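Local coordinates for protein thermophilic dibenzothiophene desulfurization enzyme C (Paenibacillus sp. A11-2, PDB 5XDC) that probably catalyses the flavin-dependent oxidation of dibenzothiophene to its sulfoxide and sulfone, using reduced FMN and molecular oxygen, at residues 16-21 and 74-79. Residues are numbered along the deposited sequence; the frame is centred on the assembly and turned at random.
Sequences RALDVA and YEAIAE
Leu18 meets Glu75 and Ala76 where helix 16-38 packs beside helix 70-83. Glu75 CB lies 3.8 Å from Leu18 CD2. CG, anti to the backbone N (chi1 -177°), is as close to that methyl. From there the chain runs extended and crosses the leucine at about a right angle, bringing the carboxylate to the other methyl. Glu75 CD is 3.4 Å from Leu18 CD1, OE2 3.3 Å and OE1 3.5 Å, so both oxygens face that methyl. Leu18 thus covers the aliphatic part of the glutamate and touches its acid end by van der Waals contact. Leu18 CD2 also reaches Ala76 CB at 4.3 Å. An alanine in place of Leu18 would lack both methyls, and Glu75 would probably be left without its apolar neighbour and freer to turn. One turn on, Ala21 CB meets Ala76 CB at 3.8 Å. The two segments run nearly parallel, their axes 9.4 Å apart at closest approach and at 14°, with these alanines between them. The pair belongs to the acyl-CoA dehydrogenase-type N-terminal domain. Leu54 packs on Ala21, Phe91 of helix 85-104 touches Ala76, and helix 247-276 meets Tyr74 and Ile77 on the far side of helix 70-83.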
loop_
_atom_site.group_PDB
_atom_site.type_symbol
_atom_site.label_atom_id
_atom_site.label_comp_id
_atom_site.label_asym_id
_atom_site.label_seq_id
_atom_site.Cartn_x
_atom_site.Cartn_y
_atom_site.Cartn_z
ATOM N N ARG B 16 -32.787 -5.306 22.098
ATOM C CA ARG B 16 -33.286 -4.078 22.709
ATOM C C ARG B 16 -32.147 -3.105 22.990
ATOM O O ARG B 16 -32.220 -1.927 22.629
ATOM C CB ARG B 16 -34.044 -4.398 23.996
ATOM N N ALA B 17 -31.084 -3.581 23.639
ATOM C CA ALA B 17 -29.974 -2.693 23.981
ATOM C C ALA B 17 -29.380 -2.054 22.735
ATOM O O ALA B 17 -29.107 -0.847 22.709
ATOM C CB ALA B 17 -28.902 -3.465 24.742
ATOM N N LEU B 18 -29.180 -2.846 21.683
ATOM C CA LEU B 18 -28.608 -2.305 20.457
ATOM C C LEU B 18 -29.546 -1.309 19.789
ATOM O O LEU B 18 -29.081 -0.328 19.207
ATOM C CB LEU B 18 -28.252 -3.444 19.501
ATOM C CG LEU B 18 -27.190 -4.412 20.032
ATOM C CD1 LEU B 18 -26.981 -5.539 19.039
ATOM C CD2 LEU B 18 -25.866 -3.692 20.315
ATOM N N ASP B 19 -30.863 -1.525 19.871
ATOM C CA ASP B 19 -31.799 -0.516 19.382
ATOM C C ASP B 19 -31.651 0.797 20.149
ATOM O O ASP B 19 -31.710 1.878 19.559
ATOM C CB ASP B 19 -33.235 -1.021 19.506
ATOM C CG ASP B 19 -33.532 -2.191 18.583
ATOM O OD1 ASP B 19 -32.726 -2.455 17.672
ATOM O OD2 ASP B 19 -34.591 -2.828 18.767
ATOM N N VAL B 20 -31.495 0.719 21.470
ATOM C CA VAL B 20 -31.327 1.934 22.264
ATOM C C VAL B 20 -30.069 2.670 21.838
ATOM O O VAL B 20 -30.076 3.893 21.681
ATOM C CB VAL B 20 -31.301 1.590 23.760
ATOM C CG1 VAL B 20 -30.920 2.813 24.604
ATOM C CG2 VAL B 20 -32.675 1.066 24.182
ATOM N N ALA B 21 -28.973 1.938 21.640
ATOM C CA ALA B 21 -27.729 2.574 21.207
ATOM C C ALA B 21 -27.882 3.202 19.827
ATOM O O ALA B 21 -27.387 4.311 19.575
ATOM C CB ALA B 21 -26.591 1.550 21.215
ATOM N N TYR B 74 -19.589 -4.135 22.772
ATOM C CA TYR B 74 -18.714 -3.745 21.669
ATOM C C TYR B 74 -19.513 -3.223 20.477
ATOM O O TYR B 74 -19.123 -2.231 19.844
ATOM C CB TYR B 74 -17.829 -4.925 21.267
ATOM C CG TYR B 74 -16.696 -5.224 22.222
ATOM C CD1 TYR B 74 -15.717 -4.267 22.491
ATOM C CD2 TYR B 74 -16.583 -6.465 22.847
ATOM C CE1 TYR B 74 -14.667 -4.531 23.359
ATOM C CE2 TYR B 74 -15.529 -6.750 23.696
ATOM C CZ TYR B 74 -14.571 -5.780 23.955
ATOM O OH TYR B 74 -13.537 -6.055 24.805
ATOM N N GLU B 75 -20.622 -3.889 20.130
ATOM C CA GLU B 75 -21.431 -3.426 19.006
ATOM C C GLU B 75 -22.009 -2.047 19.292
ATOM O O GLU B 75 -22.054 -1.182 18.404
ATOM C CB GLU B 75 -22.532 -4.449 18.707
ATOM C CG GLU B 75 -23.390 -4.080 17.507
ATOM C CD GLU B 75 -24.289 -5.219 17.011
ATOM O OE1 GLU B 75 -25.100 -4.957 16.098
ATOM O OE2 GLU B 75 -24.193 -6.361 17.520
ATOM N N ALA B 76 -22.445 -1.819 20.538
ATOM C CA ALA B 76 -22.993 -0.521 20.915
ATOM C C ALA B 76 -21.920 0.561 20.862
ATOM O O ALA B 76 -22.192 1.690 20.440
ATOM C CB ALA B 76 -23.609 -0.587 22.314
ATOM N N ILE B 77 -20.702 0.237 21.298
ATOM C CA ILE B 77 -19.592 1.192 21.221
ATOM C C ILE B 77 -19.363 1.612 19.777
ATOM O O ILE B 77 -19.232 2.804 19.468
ATOM C CB ILE B 77 -18.315 0.580 21.827
ATOM C CG1 ILE B 77 -18.429 0.441 23.351
ATOM C CG2 ILE B 77 -17.087 1.429 21.491
ATOM C CD1 ILE B 77 -17.393 -0.456 23.975
ATOM N N ALA B 78 -19.256 0.634 18.877
ATOM C CA ALA B 78 -19.019 0.948 17.468
ATOM C C ALA B 78 -20.157 1.776 16.889
ATOM O O ALA B 78 -19.928 2.711 16.110
ATOM C CB ALA B 78 -18.818 -0.340 16.664
ATOM N N GLU B 79 -21.395 1.459 17.263
ATOM C CA GLU B 79 -22.530 2.194 16.713
ATOM C C GLU B 79 -22.490 3.648 17.164
ATOM O O GLU B 79 -22.649 4.571 16.356
ATOM C CB GLU B 79 -23.836 1.522 17.138
ATOM C CG GLU B 79 -25.097 2.257 16.710
ATOM C CD GLU B 79 -25.248 2.369 15.204
ATOM O OE1 GLU B 79 -25.850 3.361 14.736
ATOM O OE2 GLU B 79 -24.738 1.489 14.481
#